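PDB 1SU1: hypothetical protein yfcE from Escherichia coli, which is of unknown function but belongs to the calcineurin-like phosphoesterase superfamily and carries two zinc ions at a histidine- and carboxylate-lined site. Local coordinates for residues A[192-196]-A[197-201]; A[36-39]-A[40-44]; A[118-121]-A[122-125]; A[139-142]-A[143-147]. One frame throughout, in Å; residues are numbered along the deposited sequence.

Interaction 1 (A[192-196]-A[197-201]); sequences VIALN and DQSII
The amide of N196 and the carboxylate of D197 stand nearly perpendicular at the tip of a beta hairpin, their planes 87° apart. The carbonyl end of the amide makes the approach, to the methylene and not to the acid: N196 OD1 lies 3.4 Å from D197 CB. With chi1 at 46°, N196 CG sits between its own backbone N and carbonyl carbon, which folds the amide back over the turn; its OD1 then comes so close to D197 N that the details of that bond are doubtful. Below the tip the flat groups are peptides. S199 O receives A194 N over 2.9 Å, a nearly straight bond (171° at the hydrogen), and I193 CA also approaches this oxygen. I201 N reaches V192 O at 2.8 Å. Q198 N to A194 O is a weak, bent bond. Side chains divide between the two sides. I193 and I200 lie on one, where I193 CG2 rests 3.5 Å from Q198 C. On the other, the extended side chain of I201 carries CD1 to 4.0 Å from A194 CB, while S199 OG comes within 3.7 Å of the same methyl. V192 CG1 lies against I201 CB. This hairpin joins strand 189-194 to strand 200-205, one of the two outermost strands of its sheet within the chain. Strand 181-186 runs along the other edge of 189-194, with Y182 against I193 and L195, while L195 and Q198 pack on L47 of helix 38-51.

Interaction 2 (A[36-39]-A[40-44]); sequences GSLP and ATERV
S37 O is gripped twice by T41, whose hydroxyl and backbone amide come from opposite faces of the carbonyl plane. T41 OG1 donates to S37 O over 2.8 Å, and T41 N donates to the same atom over 3.1 Å. The hydroxyl can do this because chi1 of T41, -58°, sets OG1 anti to the carbonyl carbon and swings it back toward the preceding turn. Two further backbone bonds continue the helical pattern, E42 N to L38 O at 2.9 Å and R43 N to P39 O at 3.1 Å. Outside this core L38 and E42, one turn apart, lie against each other: L38 CD1 touches the carboxylate carbon E42 CD at 3.7 Å, and L38 CG is 3.9 Å from E42 OE1. An apolar branch thus flanks the acid, whose OE2 makes a salt bridge with R83 of helix 77-85. S37 holds the N-cap position, with OG 3.6 Å from A40 CB; its hydrogen bond goes to E73 O, so a neighbouring loop helps to place it. R43, bent at chi2 (63°), leads its guanidinium away from this turn, and its NE donates to L195 O. T41 also packs on I34, and V44 on M29 and A31 of strand 27-31. The helix start directly follows the loop bearing the zinc ligands D33 and H35, the Asp-x-His motif of calcineurin-like phosphoesterases, with the S37 side chain about 11 Å from a zinc ion. It opens the helix of the beta-alpha-beta unit formed by strand 27-31, helix 38-51 and strand 55-58.

Interaction 3 (A[118-121]-A[122-125]); sequences VLLE and KQRL
V118 and L125 lie side by side on one face of an antiparallel hairpin, pointing the same way, while L119 and R124 do the same on the other. In the first pair the contact is made near the backbone: V118 CB stands 3.8 Å from L125 CB, and L125 CD1, extended away from its own CA, lies 4.0 Å from V118 CB. The chi1 of L125, -59°, leaves CG anti to the carbonyl carbon, which lays CG and the CD1 branch beside the valine. In the second pair L119 CD2 meets the aliphatic part of R124 at CG, 4.2 Å away. R124 is extended from CG to NE, so only its methylene part shares in this contact, and NE is held by Q117 OE1. The matching orientations follow from the register. V118 and L125 form a hydrogen-bonded pair, with L125 N to V118 O at 2.9 Å (175°) and V118 N to L125 O at 3.2 Å; L119 and R124 form the next, non-hydrogen-bonded pair. Closer to the turn L120 N donates to Q123 O over 2.9 Å, and L120 CB lies 3.6 Å from that same oxygen. E121 and K122 round the corner. E121 O accepts from Q54 NE2 of the second subunit, and V118 pairs in parallel with a strand of that subunit, carrying the sheet across the interface. Within the chain, strand 115-119 is one of the two outermost strands, and strand 124-128 lies between it and strand 146-148, next to which Q123 NE2 bonds to N144 O.

Interaction 4 (A[139-142]-A[143-147]); sequences PALN and QNDVL
A type II beta turn from N142 to D145 leads into strand 146-148, and its two end residues carry the polar part of the contact. D145 N closes the turn on N142 O over a long 3.3 Å, from above the carbonyl plane, 41° out of it. The D145 carboxylate adds a second bond: OD2 takes the backbone N-H of N142 at 2.8 Å, on the anti side and 33° out of the carboxylate plane. A chi1 of -83° holds the D145 carboxylate back across the turn, where OD2 also lies 3.3 Å from N142 CB. N144, at the third position of the turn, has the positive phi that a type II turn calls for. Before the turn the contact is apolar. L141 CB rests 4.0 Å from D145 CB, its CD1 lies 4.3 Å from L147 CB, and P139 CD meets L147 CD1 at 4.0 Å where the two side chains cross at about a right angle. The other carboxylate oxygen, D145 OD1, accepts from R124 N of strand 124-128. Both oxygens of this buried acid thus receive backbone N-H groups, an environment that would probably stabilise the ionised form.

How the interactions relate
From the N terminus, interaction 2 comes first and starts helix 38-51 after the loop that supplies zinc ligands. Interaction 3 then closes the hairpin between strands 115-119 and 124-128, and interaction 4 turns the loop that enters strand 146-148. Interaction 1 closes the late hairpin of strands 189-194 and 200-205. All four stand in series; none nests or crosses. They nevertheless fall into two touching pairs. An arginine side chain of interaction 2 joins the helix to the hairpin tip of interaction 1. Interactions 3 and 4 meet in one sheet, their centres about 10 Å apart, and both touch the second subunit, whereas the centres of interactions 2 and 4 lie about 31 Å apart.

Interaction 1 (A[192-196]-A[197-201])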
ATOM      1  N   VAL A 192      11.626   7.868  29.316  1.00 17.05           N
ATOM      2  CA  VAL A 192      12.376   6.779  28.700  1.00 20.77           C
ATOM      3  C   VAL A 192      13.032   6.090  29.913  1.00 23.94           C
ATOM      4  O   VAL A 192      13.746   6.732  30.684  1.00 24.08           O
ATOM      5  CB  VAL A 192      13.478   7.296  27.761  1.00 20.54           C
ATOM      6  CG1 VAL A 192      14.192   6.120  27.106  1.00 24.27           C
ATOM      7  CG2 VAL A 192      12.872   8.202  26.689  1.00 21.54           C
ATOM      8  N   ILE A 193      12.789   4.792  30.072  1.00 23.79           N
ATOM      9  CA  ILE A 193      13.289   4.027  31.213  1.00 21.48           C
ATOM     10  C   ILE A 193      14.141   2.819  30.842  1.00 22.26           C
ATOM     11  O   ILE A 193      13.763   2.029  29.977  1.00 21.22           O
ATOM     12  CB  ILE A 193      12.104   3.510  32.039  1.00 19.26           C
ATOM     13  CG1 ILE A 193      11.147   4.672  32.337  1.00 16.08           C
ATOM     14  CG2 ILE A 193      12.600   2.831  33.313  1.00 21.98           C
ATOM     15  CD1 ILE A 193       9.792   4.235  32.881  1.00 13.39           C
ATOM     16  N   ALA A 194      15.283   2.665  31.512  1.00 23.33           N
ATOM     17  CA  ALA A 194      16.174   1.524  31.258  1.00 22.82           C
ATOM     18  C   ALA A 194      15.431   0.239  31.600  1.00 20.98           C
ATOM     19  O   ALA A 194      14.737   0.176  32.618  1.00 17.20           O
ATOM     20  CB  ALA A 194      17.442   1.638  32.094  1.00 23.50           C
ATOM     21  N   LEU A 195      15.551  -0.766  30.734  1.00 23.47           N
ATOM     22  CA  LEU A 195      14.857  -2.034  30.940  1.00 28.53           C
ATOM     23  C   LEU A 195      15.372  -2.863  32.130  1.00 31.40           C
ATOM     24  O   LEU A 195      14.583  -3.571  32.765  1.00 30.67           O
ATOM     25  CB  LEU A 195      14.923  -2.900  29.677  1.00 28.63           C
ATOM     26  CG  LEU A 195      13.633  -3.107  28.873  1.00 29.95           C
ATOM     27  CD1 LEU A 195      13.815  -4.337  28.002  1.00 30.09           C
ATOM     28  CD2 LEU A 195      12.423  -3.318  29.782  1.00 30.01           C
ATOM     29  N   ASN A 196      16.675  -2.802  32.415  1.00 34.56           N
ATOM     30  CA  ASN A 196      17.226  -3.561  33.533  1.00 38.65           C
ATOM     31  C   ASN A 196      17.070  -2.820  34.869  1.00 38.11           C
ATOM     32  O   ASN A 196      16.383  -3.287  35.771  1.00 38.86           O
ATOM     33  CB  ASN A 196      18.712  -3.893  33.286  1.00 43.11           C
ATOM     34  CG  ASN A 196      19.517  -2.700  32.778  1.00 51.43           C
ATOM     35  OD1 ASN A 196      19.330  -1.572  33.227  1.00 53.98           O
ATOM     36  ND2 ASN A 196      20.440  -2.959  31.848  1.00 54.41           N
ATOM     37  N   ASP A 197      17.700  -1.655  34.958  1.00 37.75           N
ATOM     38  CA  ASP A 197      17.724  -0.808  36.147  1.00 38.18           C
ATOM     39  C   ASP A 197      16.389  -0.175  36.530  1.00 35.92           C
ATOM     40  O   ASP A 197      16.105   0.039  37.716  1.00 33.25           O
ATOM     41  CB  ASP A 197      18.718   0.334  35.918  1.00 43.27           C
ATOM     42  CG  ASP A 197      19.951   0.219  36.776  1.00 52.39           C
ATOM     43  OD1 ASP A 197      21.072   0.356  36.240  1.00 57.39           O
ATOM     44  OD2 ASP A 197      19.808  -0.004  38.001  1.00 62.69           O
ATOM     45  N   GLN A 198      15.589   0.151  35.517  1.00 33.25           N
ATOM     46  CA  GLN A 198      14.317   0.860  35.697  1.00 28.99           C
ATOM     47  C   GLN A 198      14.653   2.292  36.088  1.00 26.11           C
ATOM     48  O   GLN A 198      13.887   2.963  36.763  1.00 28.50           O
ATOM     49  CB  GLN A 198      13.433   0.210  36.766  1.00 32.60           C
ATOM     50  CG  GLN A 198      12.274  -0.584  36.182  1.00 40.98           C
ATOM     51  CD  GLN A 198      11.135  -0.801  37.165  1.00 46.15           C
ATOM     52  OE1 GLN A 198      10.036  -0.272  36.980  1.00 50.52           O
ATOM     53  NE2 GLN A 198      11.387  -1.586  38.213  1.00 50.57           N
ATOM     54  N   SER A 199      15.825   2.742  35.660  1.00 23.67           N
ATOM     55  CA  SER A 199      16.275   4.092  35.941  1.00 24.68           C
ATOM     56  C   SER A 199      15.877   5.009  34.779  1.00 26.18           C
ATOM     57  O   SER A 199      15.766   4.558  33.633  1.00 24.30           O
ATOM     58  CB  SER A 199      17.792   4.117  36.141  1.00 21.68           C
ATOM     59  OG  SER A 199      18.473   3.586  35.028  1.00 21.50           O
ATOM     60  N   ILE A 200      15.671   6.289  35.090  1.00 26.70           N
ATOM     61  CA  ILE A 200      15.260   7.287  34.110  1.00 27.86           C
ATOM     62  C   ILE A 200      16.369   7.736  33.165  1.00 28.99           C
ATOM     63  O   ILE A 200      17.347   8.347  33.595  1.00 28.80           O
ATOM     64  CB  ILE A 200      14.721   8.554  34.799  1.00 27.58           C
ATOM     65  CG1 ILE A 200      13.657   8.188  35.841  1.00 22.17           C
ATOM     66  CG2 ILE A 200      14.174   9.513  33.740  1.00 24.35           C
ATOM     67  CD1 ILE A 200      12.467   7.411  35.307  1.00 26.75           C
ATOM     68  N   ILE A 201      16.200   7.454  31.874  1.00 27.29           N
ATOM     69  CA  ILE A 201      17.183   7.846  30.866  1.00 25.90           C
ATOM     70  C   ILE A 201      16.877   9.253  30.344  1.00 23.15           C
ATOM     71  O   ILE A 201      17.782  10.030  30.027  1.00 20.74           O
ATOM     72  CB  ILE A 201      17.171   6.850  29.690  1.00 30.37           C
ATOM     73  CG1 ILE A 201      17.652   5.480  30.179  1.00 28.10           C
ATOM     74  CG2 ILE A 201      18.051   7.360  28.551  1.00 31.23           C
ATOM     75  CD1 ILE A 201      17.522   4.376  29.153  1.00 29.85           C
TER

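Interaction 2 (A[36-39]-A[40-44])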
ATOM      1  N   GLY A  36      12.471  -9.285  17.393  1.00 13.03           N
ATOM      2  CA  GLY A  36      12.568 -10.703  17.702  1.00 16.55           C
ATOM      3  C   GLY A  36      13.283 -11.137  18.984  1.00 17.44           C
ATOM      4  O   GLY A  36      13.442 -12.334  19.205  1.00 16.98           O
ATOM      5  N   SER A  37      13.728 -10.187  19.808  1.00 16.34           N
ATOM      6  CA  SER A  37      14.421 -10.505  21.061  1.00 21.24           C
ATOM      7  C   SER A  37      13.469 -11.057  22.122  1.00 16.68           C
ATOM      8  O   SER A  37      12.648 -10.322  22.668  1.00 17.29           O
ATOM      9  CB  SER A  37      15.111  -9.252  21.612  1.00 25.79           C
ATOM     10  OG  SER A  37      15.800  -9.536  22.815  1.00 29.91           O
ATOM     11  N   LEU A  38      13.562 -12.352  22.404  1.00 15.11           N
ATOM     12  CA  LEU A  38      12.686 -12.957  23.410  1.00 18.97           C
ATOM     13  C   LEU A  38      12.912 -12.414  24.838  1.00 22.03           C
ATOM     14  O   LEU A  38      11.953 -12.171  25.573  1.00 23.49           O
ATOM     15  CB  LEU A  38      12.843 -14.484  23.400  1.00 19.55           C
ATOM     16  CG  LEU A  38      12.066 -15.273  24.462  1.00 21.35           C
ATOM     17  CD1 LEU A  38      10.587 -14.897  24.422  1.00 22.41           C
ATOM     18  CD2 LEU A  38      12.244 -16.761  24.218  1.00 14.19           C
ATOM     19  N   PRO A  39      14.180 -12.213  25.248  1.00 22.62           N
ATOM     20  CA  PRO A  39      14.427 -11.693  26.605  1.00 25.63           C
ATOM     21  C   PRO A  39      13.800 -10.307  26.799  1.00 24.18           C
ATOM     22  O   PRO A  39      13.133 -10.047  27.806  1.00 22.51           O
ATOM     23  CB  PRO A  39      15.959 -11.651  26.702  1.00 24.01           C
ATOM     24  CG  PRO A  39      16.384 -12.752  25.766  1.00 26.45           C
ATOM     25  CD  PRO A  39      15.447 -12.573  24.587  1.00 23.89           C
ATOM     26  N   ALA A  40      14.021  -9.414  25.839  1.00 22.40           N
ATOM     27  CA  ALA A  40      13.447  -8.078  25.932  1.00 19.84           C
ATOM     28  C   ALA A  40      11.926  -8.184  26.027  1.00 16.18           C
ATOM     29  O   ALA A  40      11.298  -7.474  26.802  1.00 18.21           O
ATOM     30  CB  ALA A  40      13.856  -7.249  24.720  1.00 20.29           C
ATOM     31  N   THR A  41      11.344  -9.102  25.259  1.00 15.56           N
ATOM     32  CA  THR A  41       9.890  -9.302  25.251  1.00 18.07           C
ATOM     33  C   THR A  41       9.331  -9.787  26.587  1.00 20.19           C
ATOM     34  O   THR A  41       8.310  -9.286  27.073  1.00 18.52           O
ATOM     35  CB  THR A  41       9.473 -10.324  24.163  1.00 18.11           C
ATOM     36  OG1 THR A  41       9.909  -9.855  22.886  1.00 22.51           O
ATOM     37  CG2 THR A  41       7.970 -10.521  24.145  1.00 13.19           C
ATOM     38  N   GLU A  42       9.976 -10.780  27.186  1.00 22.72           N
ATOM     39  CA  GLU A  42       9.482 -11.280  28.465  1.00 20.90           C
ATOM     40  C   GLU A  42       9.564 -10.213  29.551  1.00 15.82           C
ATOM     41  O   GLU A  42       8.663 -10.093  30.371  1.00 17.65           O
ATOM     42  CB  GLU A  42      10.221 -12.571  28.840  1.00 25.38           C
ATOM     43  CG  GLU A  42       9.629 -13.745  28.057  1.00 32.10           C
ATOM     44  CD  GLU A  42      10.431 -15.025  28.135  1.00 39.80           C
ATOM     45  OE1 GLU A  42      11.655 -14.956  28.363  1.00 42.31           O
ATOM     46  OE2 GLU A  42       9.831 -16.107  27.937  1.00 42.86           O
ATOM     47  N   ARG A  43      10.612  -9.405  29.515  1.00 13.88           N
ATOM     48  CA  ARG A  43      10.787  -8.331  30.486  1.00 17.53           C
ATOM     49  C   ARG A  43       9.729  -7.238  30.275  1.00 21.75           C
ATOM     50  O   ARG A  43       9.109  -6.762  31.242  1.00 22.17           O
ATOM     51  CB  ARG A  43      12.199  -7.755  30.354  1.00 18.34           C
ATOM     52  CG  ARG A  43      12.498  -6.531  31.226  1.00 24.35           C
ATOM     53  CD  ARG A  43      12.422  -6.812  32.727  1.00 23.18           C
ATOM     54  NE  ARG A  43      13.023  -5.701  33.465  1.00 28.41           N
ATOM     55  CZ  ARG A  43      12.851  -5.458  34.765  1.00 30.73           C
ATOM     56  NH1 ARG A  43      12.079  -6.251  35.502  1.00 29.27           N
ATOM     57  NH2 ARG A  43      13.456  -4.416  35.330  1.00 30.69           N
ATOM     58  N   VAL A  44       9.525  -6.841  29.014  1.00 20.62           N
ATOM     59  CA  VAL A  44       8.523  -5.828  28.690  1.00 16.48           C
ATOM     60  C   VAL A  44       7.185  -6.275  29.246  1.00 13.85           C
ATOM     61  O   VAL A  44       6.453  -5.492  29.856  1.00 15.91           O
ATOM     62  CB  VAL A  44       8.352  -5.656  27.152  1.00 18.25           C
ATOM     63  CG1 VAL A  44       7.057  -4.902  26.850  1.00 18.90           C
ATOM     64  CG2 VAL A  44       9.537  -4.918  26.569  1.00  8.96           C
TER

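Interaction 3 (A[118-121]-A[122-125])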
ATOM      1  N   VAL A 118      -3.700   9.375  20.114  1.00 17.73           N
ATOM      2  CA  VAL A 118      -4.106   9.394  21.506  1.00 18.43           C
ATOM      3  C   VAL A 118      -4.502  10.836  21.766  1.00 17.34           C
ATOM      4  O   VAL A 118      -3.732  11.750  21.480  1.00 18.97           O
ATOM      5  CB  VAL A 118      -2.953   9.032  22.471  1.00 19.95           C
ATOM      6  CG1 VAL A 118      -3.458   9.113  23.909  1.00 17.92           C
ATOM      7  CG2 VAL A 118      -2.425   7.634  22.166  1.00 14.53           C
ATOM      8  N   LEU A 119      -5.695  11.047  22.306  1.00 19.42           N
ATOM      9  CA  LEU A 119      -6.147  12.405  22.596  1.00 24.00           C
ATOM     10  C   LEU A 119      -6.230  12.688  24.097  1.00 26.00           C
ATOM     11  O   LEU A 119      -6.927  11.993  24.836  1.00 24.65           O
ATOM     12  CB  LEU A 119      -7.527  12.660  21.969  1.00 23.50           C
ATOM     13  CG  LEU A 119      -7.696  12.553  20.446  1.00 26.98           C
ATOM     14  CD1 LEU A 119      -9.098  13.038  20.079  1.00 27.58           C
ATOM     15  CD2 LEU A 119      -6.648  13.379  19.728  1.00 19.84           C
ATOM     16  N   LEU A 120      -5.522  13.717  24.542  1.00 29.64           N
ATOM     17  CA  LEU A 120      -5.558  14.097  25.946  1.00 35.90           C
ATOM     18  C   LEU A 120      -6.567  15.235  26.093  1.00 41.40           C
ATOM     19  O   LEU A 120      -7.515  15.313  25.313  1.00 44.67           O
ATOM     20  CB  LEU A 120      -4.165  14.520  26.410  1.00 31.98           C
ATOM     21  CG  LEU A 120      -3.114  13.420  26.204  1.00 33.72           C
ATOM     22  CD1 LEU A 120      -1.822  13.793  26.910  1.00 34.00           C
ATOM     23  CD2 LEU A 120      -3.648  12.088  26.747  1.00 29.69           C
ATOM     24  N   GLU A 121      -6.383  16.108  27.079  1.00 45.52           N
ATOM     25  CA  GLU A 121      -7.317  17.217  27.279  1.00 48.66           C
ATOM     26  C   GLU A 121      -7.240  18.247  26.165  1.00 49.01           C
ATOM     27  O   GLU A 121      -8.247  18.593  25.552  1.00 49.61           O
ATOM     28  CB  GLU A 121      -7.052  17.941  28.599  1.00 52.84           C
ATOM     29  CG  GLU A 121      -7.570  17.256  29.848  1.00 60.01           C
ATOM     30  CD  GLU A 121      -7.804  18.250  30.978  1.00 63.34           C
ATOM     31  OE1 GLU A 121      -7.057  19.252  31.054  1.00 64.11           O
ATOM     32  OE2 GLU A 121      -8.727  18.026  31.791  1.00 64.70           O
ATOM     33  N   LYS A 122      -6.039  18.751  25.924  1.00 48.58           N
ATOM     34  CA  LYS A 122      -5.828  19.756  24.898  1.00 48.89           C
ATOM     35  C   LYS A 122      -4.634  19.415  24.025  1.00 45.85           C
ATOM     36  O   LYS A 122      -4.157  20.258  23.266  1.00 46.43           O
ATOM     37  CB  LYS A 122      -5.609  21.128  25.541  1.00 54.58           C
ATOM     38  CG  LYS A 122      -6.835  21.710  26.240  1.00 60.92           C
ATOM     39  CD  LYS A 122      -6.560  23.146  26.671  1.00 66.43           C
ATOM     40  CE  LYS A 122      -7.842  23.884  27.045  1.00 69.58           C
ATOM     41  NZ  LYS A 122      -7.594  25.335  27.301  1.00 68.21           N
ATOM     42  N   GLN A 123      -4.160  18.175  24.129  1.00 41.30           N
ATOM     43  CA  GLN A 123      -3.006  17.742  23.353  1.00 36.22           C
ATOM     44  C   GLN A 123      -3.235  16.461  22.591  1.00 30.38           C
ATOM     45  O   GLN A 123      -4.073  15.642  22.956  1.00 26.87           O
ATOM     46  CB  GLN A 123      -1.798  17.543  24.256  1.00 38.57           C
ATOM     47  CG  GLN A 123      -1.220  18.796  24.823  1.00 45.04           C
ATOM     48  CD  GLN A 123      -0.237  18.479  25.918  1.00 44.09           C
ATOM     49  OE1 GLN A 123      -0.625  18.120  27.026  1.00 47.39           O
ATOM     50  NE2 GLN A 123       1.045  18.581  25.609  1.00 46.40           N
ATOM     51  N   ARG A 124      -2.415  16.276  21.567  1.00 27.31           N
ATOM     52  CA  ARG A 124      -2.504  15.124  20.701  1.00 25.71           C
ATOM     53  C   ARG A 124      -1.174  14.363  20.576  1.00 24.45           C
ATOM     54  O   ARG A 124      -0.124  14.972  20.371  1.00 23.56           O
ATOM     55  CB  ARG A 124      -2.971  15.640  19.347  1.00 28.66           C
ATOM     56  CG  ARG A 124      -2.953  14.677  18.211  1.00 27.05           C
ATOM     57  CD  ARG A 124      -3.675  15.341  17.059  1.00 30.15           C
ATOM     58  NE  ARG A 124      -3.557  14.572  15.840  1.00 28.28           N
ATOM     59  CZ  ARG A 124      -3.063  15.055  14.714  1.00 27.57           C
ATOM     60  NH1 ARG A 124      -2.647  16.308  14.656  1.00 29.17           N
ATOM     61  NH2 ARG A 124      -2.971  14.275  13.656  1.00 30.94           N
ATOM     62  N   LEU A 125      -1.224  13.038  20.712  1.00 22.98           N
ATOM     63  CA  LEU A 125      -0.025  12.208  20.562  1.00 22.53           C
ATOM     64  C   LEU A 125      -0.112  11.480  19.222  1.00 19.85           C
ATOM     65  O   LEU A 125      -1.044  10.717  18.994  1.00 16.70           O
ATOM     66  CB  LEU A 125       0.080  11.153  21.678  1.00 25.12           C
ATOM     67  CG  LEU A 125       0.140  11.542  23.162  1.00 26.29           C
ATOM     68  CD1 LEU A 125       0.539  10.306  23.972  1.00 29.80           C
ATOM     69  CD2 LEU A 125       1.142  12.637  23.383  1.00 23.00           C
TER

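Interaction 4 (A[139-142]-A[143-147])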
ATOM      1  N   PRO A 139       4.793  15.271  10.635  1.00 29.86           N
ATOM      2  CA  PRO A 139       3.389  15.237  10.238  1.00 29.77           C
ATOM      3  C   PRO A 139       2.905  16.632  10.613  1.00 28.89           C
ATOM      4  O   PRO A 139       3.599  17.346  11.335  1.00 26.87           O
ATOM      5  CB  PRO A 139       2.791  14.184  11.164  1.00 33.27           C
ATOM      6  CG  PRO A 139       3.936  13.292  11.462  1.00 34.98           C
ATOM      7  CD  PRO A 139       5.054  14.269  11.682  1.00 32.21           C
ATOM      8  N   ALA A 140       1.738  17.035  10.134  1.00 27.64           N
ATOM      9  CA  ALA A 140       1.231  18.352  10.489  1.00 27.14           C
ATOM     10  C   ALA A 140       0.684  18.233  11.905  1.00 25.21           C
ATOM     11  O   ALA A 140      -0.177  17.404  12.174  1.00 25.58           O
ATOM     12  CB  ALA A 140       0.125  18.774   9.517  1.00 27.95           C
ATOM     13  N   LEU A 141       1.184  19.056  12.815  1.00 24.65           N
ATOM     14  CA  LEU A 141       0.732  18.998  14.204  1.00 22.06           C
ATOM     15  C   LEU A 141       0.545  20.382  14.792  1.00 19.57           C
ATOM     16  O   LEU A 141       1.138  21.350  14.325  1.00 19.71           O
ATOM     17  CB  LEU A 141       1.745  18.206  15.063  1.00 19.95           C
ATOM     18  CG  LEU A 141       1.971  16.739  14.682  1.00 16.85           C
ATOM     19  CD1 LEU A 141       3.167  16.173  15.445  1.00 22.68           C
ATOM     20  CD2 LEU A 141       0.716  15.941  14.986  1.00 16.37           C
ATOM     21  N   ASN A 142      -0.274  20.465  15.832  1.00 22.52           N
ATOM     22  CA  ASN A 142      -0.536  21.728  16.502  1.00 26.69           C
ATOM     23  C   ASN A 142       0.521  21.964  17.575  1.00 31.11           C
ATOM     24  O   ASN A 142       1.294  21.063  17.899  1.00 32.91           O
ATOM     25  CB  ASN A 142      -1.914  21.703  17.153  1.00 26.62           C
ATOM     26  CG  ASN A 142      -2.449  23.089  17.423  1.00 30.20           C
ATOM     27  OD1 ASN A 142      -3.447  23.254  18.119  1.00 35.90           O
ATOM     28  ND2 ASN A 142      -1.791  24.098  16.861  1.00 27.44           N
ATOM     29  N   GLN A 143       0.549  23.173  18.125  1.00 34.42           N
ATOM     30  CA  GLN A 143       1.512  23.515  19.160  1.00 36.33           C
ATOM     31  C   GLN A 143       1.222  22.687  20.415  1.00 33.17           C
ATOM     32  O   GLN A 143       0.063  22.521  20.806  1.00 28.08           O
ATOM     33  CB  GLN A 143       1.433  25.013  19.479  1.00 43.17           C
ATOM     34  CG  GLN A 143       2.679  25.565  20.173  1.00 55.82           C
ATOM     35  CD  GLN A 143       2.584  27.059  20.466  1.00 62.56           C
ATOM     36  OE1 GLN A 143       1.714  27.502  21.220  1.00 66.19           O
ATOM     37  NE2 GLN A 143       3.485  27.842  19.867  1.00 64.21           N
ATOM     38  N   ASN A 144       2.282  22.155  21.023  1.00 32.11           N
ATOM     39  CA  ASN A 144       2.174  21.332  22.230  1.00 31.71           C
ATOM     40  C   ASN A 144       1.711  19.900  21.983  1.00 31.39           C
ATOM     41  O   ASN A 144       1.285  19.219  22.920  1.00 30.25           O
ATOM     42  CB  ASN A 144       1.260  21.995  23.268  1.00 33.65           C
ATOM     43  CG  ASN A 144       1.917  23.186  23.951  1.00 39.45           C
ATOM     44  OD1 ASN A 144       2.963  23.679  23.511  1.00 43.08           O
ATOM     45  ND2 ASN A 144       1.305  23.655  25.031  1.00 44.72           N
ATOM     46  N   ASP A 145       1.780  19.450  20.729  1.00 28.29           N
ATOM     47  CA  ASP A 145       1.425  18.069  20.407  1.00 26.51           C
ATOM     48  C   ASP A 145       2.713  17.250  20.512  1.00 22.59           C
ATOM     49  O   ASP A 145       3.809  17.808  20.602  1.00 20.96           O
ATOM     50  CB  ASP A 145       0.850  17.933  18.984  1.00 31.51           C
ATOM     51  CG  ASP A 145      -0.630  18.267  18.907  1.00 35.17           C
ATOM     52  OD1 ASP A 145      -1.331  18.186  19.938  1.00 36.11           O
ATOM     53  OD2 ASP A 145      -1.097  18.589  17.797  1.00 38.86           O
ATOM     54  N   VAL A 146       2.586  15.929  20.476  1.00 19.34           N
ATOM     55  CA  VAL A 146       3.758  15.075  20.588  1.00 18.81           C
ATOM     56  C   VAL A 146       3.970  14.097  19.442  1.00 16.65           C
ATOM     57  O   VAL A 146       3.076  13.327  19.109  1.00 16.63           O
ATOM     58  CB  VAL A 146       3.705  14.232  21.901  1.00 22.63           C
ATOM     59  CG1 VAL A 146       5.009  13.463  22.080  1.00 18.60           C
ATOM     60  CG2 VAL A 146       3.433  15.140  23.109  1.00 19.73           C
ATOM     61  N   LEU A 147       5.158  14.115  18.848  1.00 16.78           N
ATOM     62  CA  LEU A 147       5.472  13.146  17.807  1.00 18.36           C
ATOM     63  C   LEU A 147       6.109  11.946  18.534  1.00 20.41           C
ATOM     64  O   LEU A 147       7.201  12.066  19.097  1.00 20.22           O
ATOM     65  CB  LEU A 147       6.472  13.714  16.798  1.00 17.22           C
ATOM     66  CG  LEU A 147       7.078  12.652  15.859  1.00 19.55           C
ATOM     67  CD1 LEU A 147       6.004  12.084  14.946  1.00 19.54           C
ATOM     68  CD2 LEU A 147       8.200  13.265  15.031  1.00 20.27           C
TER